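Local coordinates for protein Plm1 (Streptomyces sp. HK803, PDB 4HXY) that probably reduces the beta-keto group of a polyketide intermediate with NADPH, as the ketoreductase domain of the first module of phoslactomycin biosynthesis, at residues 182-187 against 270-275; 187-192 against 213-218. One frame throughout, in Å; residues are numbered along the deposited sequence.

The two contacts lie with their centres about 8 Å apart and meet at K187, the last residue of 182-187 and the first of 187-192. In the sequence both segments of contact 2 fall between those of contact 1, apart from the shared K187: the chain runs in through 182-187, forms strand 189-193, passes through helix 198-210 to strand 215-220, and later reaches strand 270-275. Strand 189-193 has two parallel neighbours, 215-220 in contact 2 and 270-275, the latter joined to it by probable hydrogen bonds R271 N to T189 O and L191 N to T272 O. Contact 1 therefore packs the entry segment against the same NADPH-binding Rossmann sheet in which contact 2 pairs the strands of the first crossover.

Contact 1: 182-187 against 270-275; sequences GTWTPK and VRTVVH
W184 brings the far end of its indole, the six-membered ring, to strand 270-275, and this apolar meeting is the heart of the contact. CZ2 of W184 lies 3.8 Å from CG2 of T272, which sits at the edge of the indole, in its plane. CH2 of W184 reaches CG2 of V274 at 4.0 Å, an oblique approach. With CG anti to the backbone N (chi1 -174°), the indole is swung toward the strand. P186 holds it from another side: its CD lies 3.6 Å above the ring plane, over the centre of one face, while its CB passes 4.0 Å from T272 OG1. A flat, wide side chain gives a segment without regular structure an apolar surface against T272 and V274, and the rigid proline ring backs it. Beta-branched T272 and V274 each offer the indole a compact methyl, CG2.

The polar link runs through water. No direct hydrogen bond joins the segments; instead T272 OG1 accepts from water 1 and donates to water 2. Water 2 in turn donates to K187 O at 2.7 Å, and water 1 accepts a weak bond from W184 NE1. Threonine fits here because its methyl serves the indole while its hydroxyl, beside the backbone N at chi1 -70°, serves the two waters.

At the margin, CB of R271 packs 3.5 Å from K187 O, but in the conformer given its guanidinium turns away to a salt bridge with D315. K187 likewise folds back along its own segment, NZ donating to T185 O.

Helices 198-210 and 388-400 also pack on W184, so the indole joins the entry segment to both helices and to a central parallel strand of the Rossmann fold characteristic of short-chain dehydrogenases/reductases.

Contact 2: 187-192 against 213-218; sequences KGTVLI and ADRILL
I192 and its neighbours I216 and L218 form an apolar row: CD1 of I192 lies 4.1 Å from CG2 of I216 and equally far from CD2 of L218. I192 runs alongside each of the other two, pointing the same way. On helix 198-210, A204 meets I192 and L218 while V207 and A208 meet I216; helix 229-237 also covers I216 and L218. Nearer the strand starts, CG2 of V190 touches CB of A213 on this face.

On the other face, CD1 of L191 packs 4.0 Å from CB of L217, and CG2 of T189 approaches CG of L217. L191 has CG anti to the backbone N (chi1 175°), whereas CG of L217 lies beside the backbone N of L217. The two leucine side chains are oblique to each other.

Between the faces the parallel backbones are joined by three nearly straight hydrogen bonds: V190 N to R215 O, L217 N to V190 O (2.8 Å, 176° at the hydrogen) and I192 N to L217 O.

Further out, G188 O takes two donors from the same face of its carbonyl plane, D214 N at 2.9 Å and R215 N at 3.1 Å, the latter from well above that plane. G188 has phi 71°, a region glycine enters easily.

At the polar edge T189 OG1 lies 3.8 Å from CB of R215 and bonds to A268 O, while the extended R215 chain carries its guanidinium to E266.

Direction and register are thus fixed by backbone amides, and aliphatic side chains make most of the packing on the two faces of this strand pair, leaving charge to its outer end.

Contact 1: 182-187 against 270-275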
ATOM      1  N   GLY A 182      15.678  -2.829 -21.164  1.00 14.06           N
ATOM      2  CA  GLY A 182      16.500  -1.724 -21.633  1.00 14.23           C
ATOM      3  C   GLY A 182      16.611  -0.629 -20.582  1.00 14.07           C
ATOM      4  O   GLY A 182      16.142  -0.770 -19.445  1.00 13.99           O
ATOM      5  N   THR A 183      17.250   0.463 -20.981  1.00 12.98           N
ATOM      6  CA  THR A 183      17.563   1.587 -20.107  1.00 12.02           C
ATOM      7  C   THR A 183      16.376   2.539 -19.984  1.00 10.69           C
ATOM      8  O   THR A 183      15.751   2.848 -20.977  1.00 10.41           O
ATOM      9  CB  THR A 183      18.745   2.365 -20.732  1.00 12.31           C
ATOM     10  OG1 THR A 183      19.880   1.486 -20.806  1.00 15.19           O
ATOM     11  CG2 THR A 183      19.106   3.590 -19.910  1.00 12.90           C
ATOM     12  N   TRP A 184      16.080   3.018 -18.775  1.00  9.68           N
ATOM     13  CA  TRP A 184      15.039   4.020 -18.575  1.00  9.20           C
ATOM     14  C   TRP A 184      15.550   5.382 -19.045  1.00  9.21           C
ATOM     15  O   TRP A 184      16.558   5.860 -18.539  1.00  9.35           O
ATOM     16  CB  TRP A 184      14.633   4.083 -17.092  1.00  9.58           C
ATOM     17  CG  TRP A 184      13.464   4.979 -16.834  1.00 10.59           C
ATOM     18  CD1 TRP A 184      12.334   5.114 -17.597  1.00 12.56           C
ATOM     19  CD2 TRP A 184      13.317   5.872 -15.736  1.00 13.02           C
ATOM     20  NE1 TRP A 184      11.483   6.042 -17.015  1.00 13.71           N
ATOM     21  CE2 TRP A 184      12.068   6.505 -15.871  1.00 12.89           C
ATOM     22  CE3 TRP A 184      14.122   6.186 -14.638  1.00 14.42           C
ATOM     23  CZ2 TRP A 184      11.612   7.454 -14.951  1.00 15.63           C
ATOM     24  CZ3 TRP A 184      13.662   7.142 -13.728  1.00 15.81           C
ATOM     25  CH2 TRP A 184      12.430   7.750 -13.900  1.00 14.87           C
ATOM     26  N   THR A 185      14.849   5.985 -20.002  1.00  8.80           N
ATOM     27  CA  THR A 185      15.280   7.256 -20.615  1.00  8.73           C
ATOM     28  C   THR A 185      14.113   8.232 -20.638  1.00  8.72           C
ATOM     29  O   THR A 185      13.578   8.564 -21.696  1.00  9.36           O
ATOM     30  CB  THR A 185      15.844   7.042 -22.030  1.00  8.88           C
ATOM     31  OG1 THR A 185      14.863   6.402 -22.853  1.00  9.38           O
ATOM     32  CG2 THR A 185      17.127   6.218 -22.003  1.00 10.24           C
ATOM     33  N   PRO A 186      13.706   8.714 -19.450  1.00  8.12           N
ATOM     34  CA  PRO A 186      12.584   9.637 -19.392  1.00  8.49           C
ATOM     35  C   PRO A 186      12.871  10.944 -20.117  1.00  9.29           C
ATOM     36  O   PRO A 186      13.993  11.462 -20.044  1.00  9.77           O
ATOM     37  CB  PRO A 186      12.439   9.916 -17.894  1.00  8.73           C
ATOM     38  CG  PRO A 186      13.749   9.630 -17.319  1.00  7.86           C
ATOM     39  CD  PRO A 186      14.318   8.516 -18.125  1.00  9.44           C
ATOM     40  N   LYS A 187      11.857  11.460 -20.782  1.00 10.10           N
ATOM     41  CA  LYS A 187      11.991  12.631 -21.668  1.00 11.61           C
ATOM     42  C   LYS A 187      11.166  13.804 -21.180  1.00 11.44           C
ATOM     43  O   LYS A 187      10.218  13.648 -20.382  1.00 12.20           O
ATOM     44  CB  LYS A 187      11.551  12.236 -23.085  1.00 12.70           C
ATOM     45  CG  LYS A 187      12.481  11.181 -23.693  1.00 16.06           C
ATOM     46  CD  LYS A 187      11.905  10.537 -24.916  1.00 19.47           C
ATOM     47  CE  LYS A 187      12.715   9.316 -25.288  1.00 22.94           C
ATOM     48  NZ  LYS A 187      12.600   8.192 -24.311  1.00 24.66           N
ATOM     49  N   VAL A 270       4.707  18.195 -18.054  1.00  9.35           N
ATOM     50  CA  VAL A 270       5.129  17.031 -17.275  1.00  8.65           C
ATOM     51  C   VAL A 270       4.840  15.797 -18.099  1.00  8.40           C
ATOM     52  O   VAL A 270       3.709  15.622 -18.564  1.00  9.13           O
ATOM     53  CB  VAL A 270       4.394  16.937 -15.900  1.00  8.51           C
ATOM     54  CG1 VAL A 270       4.748  15.613 -15.174  1.00  7.61           C
ATOM     55  CG2 VAL A 270       4.722  18.149 -15.042  1.00 10.01           C
ATOM     56  N   ARG A 271       5.875  14.974 -18.302  0.62  8.52           N
ATOM     57  CA  ARG A 271       5.769  13.694 -19.019  0.62  9.13           C
ATOM     58  C   ARG A 271       5.996  12.473 -18.130  0.62  8.40           C
ATOM     59  O   ARG A 271       5.515  11.400 -18.448  0.62  9.34           O
ATOM     60  CB  ARG A 271       6.757  13.648 -20.200  0.62  9.50           C
ATOM     61  CG  ARG A 271       6.585  14.790 -21.218  0.62 12.67           C
ATOM     62  CD  ARG A 271       5.176  14.834 -21.772  0.62 16.53           C
ATOM     63  NE  ARG A 271       4.833  13.572 -22.437  0.62 19.59           N
ATOM     64  CZ  ARG A 271       3.637  12.985 -22.404  0.62 22.65           C
ATOM     65  NH1 ARG A 271       2.624  13.517 -21.722  0.62 23.64           N
ATOM     66  NH2 ARG A 271       3.458  11.843 -23.052  0.62 23.52           N
ATOM     67  N   THR A 272       6.723  12.639 -17.025  1.00  7.94           N
ATOM     68  CA  THR A 272       6.985  11.548 -16.076  1.00  8.08           C
ATOM     69  C   THR A 272       6.772  12.077 -14.672  1.00  8.05           C
ATOM     70  O   THR A 272       7.170  13.206 -14.348  1.00  7.94           O
ATOM     71  CB  THR A 272       8.413  10.975 -16.217  1.00  7.88           C
ATOM     72  OG1 THR A 272       8.526  10.248 -17.446  1.00 10.52           O
ATOM     73  CG2 THR A 272       8.785  10.040 -15.041  1.00 10.61           C
ATOM     74  N   VAL A 273       6.122  11.261 -13.851  1.00  8.13           N
ATOM     75  CA  VAL A 273       6.014  11.524 -12.429  1.00  7.95           C
ATOM     76  C   VAL A 273       6.653  10.386 -11.654  1.00  7.76           C
ATOM     77  O   VAL A 273       6.369   9.219 -11.913  1.00  7.53           O
ATOM     78  CB  VAL A 273       4.560  11.619 -11.999  1.00  8.94           C
ATOM     79  CG1 VAL A 273       4.478  11.647 -10.473  1.00 10.40           C
ATOM     80  CG2 VAL A 273       3.908  12.856 -12.614  1.00 10.01           C
ATOM     81  N   VAL A 274       7.496  10.733 -10.689  1.00  6.71           N
ATOM     82  CA  VAL A 274       7.957   9.783  -9.688  1.00  6.55           C
ATOM     83  C   VAL A 274       7.466  10.331  -8.355  1.00  7.26           C
ATOM     84  O   VAL A 274       7.831  11.435  -7.965  1.00  6.94           O
ATOM     85  CB  VAL A 274       9.477   9.636  -9.651  1.00  5.98           C
ATOM     86  CG1 VAL A 274       9.870   8.642  -8.531  1.00  8.52           C
ATOM     87  CG2 VAL A 274       9.982   9.149 -11.001  1.00  6.97           C
ATOM     88  N   HIS A 275       6.591   9.584  -7.691  1.00  5.46           N
ATOM     89  CA  HIS A 275       5.941  10.078  -6.479  1.00  5.97           C
ATOM     90  C   HIS A 275       6.604   9.470  -5.258  1.00  6.04           C
ATOM     91  O   HIS A 275       6.302   8.339  -4.883  1.00  6.21           O
ATOM     92  CB  HIS A 275       4.452   9.750  -6.531  1.00  5.95           C
ATOM     93  CG  HIS A 275       3.655  10.201  -5.346  1.00  6.70           C
ATOM     94  ND1 HIS A 275       3.673  11.501  -4.878  1.00  7.86           N
ATOM     95  CD2 HIS A 275       2.742   9.539  -4.595  1.00  7.85           C
ATOM     96  CE1 HIS A 275       2.836  11.602  -3.857  1.00  7.37           C
ATOM     97  NE2 HIS A 275       2.227  10.436  -3.686  1.00  6.78           N
TER
HETATM   98  O   HOH W   1       9.480   8.182 -18.818  1.00 24.40           O
HETATM   99  O   HOH W   2       9.023  11.295 -19.819  1.00 17.75           O

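Contact 2: 187-192 against 213-218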
ATOM      1  N   LYS A 187      11.857  11.460 -20.782  1.00 10.10           N
ATOM      2  CA  LYS A 187      11.991  12.631 -21.668  1.00 11.61           C
ATOM      3  C   LYS A 187      11.166  13.804 -21.180  1.00 11.44           C
ATOM      4  O   LYS A 187      10.218  13.648 -20.382  1.00 12.20           O
ATOM      5  CB  LYS A 187      11.551  12.236 -23.085  1.00 12.70           C
ATOM      6  CG  LYS A 187      12.481  11.181 -23.693  1.00 16.06           C
ATOM      7  CD  LYS A 187      11.905  10.537 -24.916  1.00 19.47           C
ATOM      8  CE  LYS A 187      12.715   9.316 -25.288  1.00 22.94           C
ATOM      9  NZ  LYS A 187      12.600   8.192 -24.311  1.00 24.66           N
ATOM     10  N   GLY A 188      11.512  14.997 -21.666  1.00 10.76           N
ATOM     11  CA  GLY A 188      10.732  16.180 -21.348  1.00  9.95           C
ATOM     12  C   GLY A 188      10.915  16.586 -19.905  1.00  9.46           C
ATOM     13  O   GLY A 188      12.038  16.563 -19.392  1.00  9.37           O
ATOM     14  N   THR A 189       9.798  16.943 -19.262  1.00  8.94           N
ATOM     15  CA  THR A 189       9.796  17.371 -17.863  1.00  9.11           C
ATOM     16  C   THR A 189       9.497  16.191 -16.936  1.00  9.02           C
ATOM     17  O   THR A 189       8.457  15.523 -17.084  1.00 10.00           O
ATOM     18  CB  THR A 189       8.774  18.477 -17.655  1.00  9.37           C
ATOM     19  OG1 THR A 189       9.169  19.606 -18.463  1.00  9.40           O
ATOM     20  CG2 THR A 189       8.693  18.904 -16.209  1.00  9.50           C
ATOM     21  N   VAL A 190      10.420  15.955 -16.004  1.00  8.23           N
ATOM     22  CA  VAL A 190      10.318  14.883 -15.016  1.00  7.77           C
ATOM     23  C   VAL A 190      10.025  15.550 -13.679  1.00  8.35           C
ATOM     24  O   VAL A 190      10.799  16.404 -13.231  1.00  8.84           O
ATOM     25  CB  VAL A 190      11.626  14.087 -14.943  1.00  7.21           C
ATOM     26  CG1 VAL A 190      11.533  12.956 -13.924  1.00  6.12           C
ATOM     27  CG2 VAL A 190      11.951  13.498 -16.307  1.00  7.31           C
ATOM     28  N   LEU A 191       8.893  15.188 -13.074  1.00  7.53           N
ATOM     29  CA  LEU A 191       8.466  15.732 -11.786  1.00  7.66           C
ATOM     30  C   LEU A 191       8.686  14.672 -10.709  1.00  7.73           C
ATOM     31  O   LEU A 191       8.117  13.598 -10.777  1.00  8.88           O
ATOM     32  CB  LEU A 191       6.998  16.150 -11.851  1.00  8.18           C
ATOM     33  CG  LEU A 191       6.347  16.630 -10.553  1.00  9.09           C
ATOM     34  CD1 LEU A 191       7.033  17.923 -10.104  1.00 10.43           C
ATOM     35  CD2 LEU A 191       4.840  16.815 -10.759  1.00 12.48           C
ATOM     36  N   ILE A 192       9.499  14.994  -9.713  1.00  7.58           N
ATOM     37  CA  ILE A 192       9.806  14.065  -8.647  1.00  7.06           C
ATOM     38  C   ILE A 192       9.267  14.649  -7.341  1.00  7.36           C
ATOM     39  O   ILE A 192       9.815  15.612  -6.806  1.00  7.79           O
ATOM     40  CB  ILE A 192      11.314  13.765  -8.555  1.00  6.71           C
ATOM     41  CG1 ILE A 192      11.865  13.257  -9.899  1.00  7.23           C
ATOM     42  CG2 ILE A 192      11.581  12.761  -7.424  1.00  8.42           C
ATOM     43  CD1 ILE A 192      13.396  13.122  -9.963  1.00  7.95           C
ATOM     44  N   ALA A 213      16.344  13.698 -20.280  1.00  8.93           N
ATOM     45  CA  ALA A 213      15.290  14.661 -19.983  1.00  8.39           C
ATOM     46  C   ALA A 213      15.674  16.088 -20.344  1.00  8.45           C
ATOM     47  O   ALA A 213      16.861  16.429 -20.394  1.00  8.49           O
ATOM     48  CB  ALA A 213      14.890  14.594 -18.496  1.00  8.85           C
ATOM     49  N   ASP A 214      14.656  16.922 -20.558  1.00  8.06           N
ATOM     50  CA  ASP A 214      14.860  18.376 -20.716  1.00  9.02           C
ATOM     51  C   ASP A 214      14.903  19.113 -19.375  1.00  9.08           C
ATOM     52  O   ASP A 214      15.694  20.039 -19.208  1.00  9.16           O
ATOM     53  CB  ASP A 214      13.741  18.984 -21.564  1.00  9.29           C
ATOM     54  CG  ASP A 214      13.833  18.617 -23.042  1.00 10.08           C
ATOM     55  OD1 ASP A 214      14.952  18.288 -23.527  1.00 10.23           O
ATOM     56  OD2 ASP A 214      12.763  18.647 -23.722  1.00 12.93           O
ATOM     57  N   ARG A 215      14.047  18.714 -18.434  1.00  9.21           N
ATOM     58  CA  ARG A 215      13.849  19.429 -17.166  1.00  9.83           C
ATOM     59  C   ARG A 215      13.578  18.450 -16.041  1.00  9.46           C
ATOM     60  O   ARG A 215      12.784  17.536 -16.212  1.00  9.89           O
ATOM     61  CB  ARG A 215      12.646  20.347 -17.229  1.00 10.62           C
ATOM     62  CG  ARG A 215      12.731  21.424 -18.229  1.00 13.83           C
ATOM     63  CD  ARG A 215      11.757  22.502 -17.852  1.00 16.75           C
ATOM     64  NE  ARG A 215      11.612  23.446 -18.954  1.00 19.63           N
ATOM     65  CZ  ARG A 215      10.855  24.528 -18.900  1.00 19.81           C
ATOM     66  NH1 ARG A 215      10.174  24.812 -17.788  1.00 19.04           N
ATOM     67  NH2 ARG A 215      10.786  25.320 -19.960  1.00 20.48           N
ATOM     68  N   ILE A 216      14.223  18.671 -14.904  1.00  9.25           N
ATOM     69  CA  ILE A 216      13.985  17.878 -13.705  1.00  9.60           C
ATOM     70  C   ILE A 216      13.465  18.808 -12.616  1.00 10.06           C
ATOM     71  O   ILE A 216      14.123  19.789 -12.263  1.00  9.34           O
ATOM     72  CB  ILE A 216      15.258  17.143 -13.260  1.00  9.99           C
ATOM     73  CG1 ILE A 216      15.726  16.204 -14.364  1.00 11.44           C
ATOM     74  CG2 ILE A 216      15.002  16.347 -11.965  1.00 10.72           C
ATOM     75  CD1 ILE A 216      17.130  15.676 -14.160  1.00 13.94           C
ATOM     76  N   LEU A 217      12.258  18.536 -12.140  1.00  9.75           N
ATOM     77  CA  LEU A 217      11.619  19.347 -11.105  1.00 10.60           C
ATOM     78  C   LEU A 217      11.502  18.526  -9.822  1.00 10.07           C
ATOM     79  O   LEU A 217      10.903  17.438  -9.817  1.00  9.76           O
ATOM     80  CB  LEU A 217      10.244  19.804 -11.553  1.00 11.84           C
ATOM     81  CG  LEU A 217      10.129  20.771 -12.745  1.00 15.11           C
ATOM     82  CD1 LEU A 217       8.768  21.416 -12.701  1.00 19.22           C
ATOM     83  CD2 LEU A 217      11.197  21.844 -12.704  1.00 18.97           C
ATOM     84  N   LEU A 218      12.082  19.059  -8.748  1.00  9.02           N
ATOM     85  CA  LEU A 218      12.073  18.410  -7.441  1.00  9.60           C
ATOM     86  C   LEU A 218      11.036  19.140  -6.606  1.00  9.41           C
ATOM     87  O   LEU A 218      11.156  20.349  -6.358  1.00 11.17           O
ATOM     88  CB  LEU A 218      13.429  18.494  -6.774  1.00  9.43           C
ATOM     89  CG  LEU A 218      14.646  18.002  -7.543  1.00 10.27           C
ATOM     90  CD1 LEU A 218      15.851  18.164  -6.647  1.00 11.63           C
ATOM     91  CD2 LEU A 218      14.510  16.544  -8.030  1.00  9.89           C
TER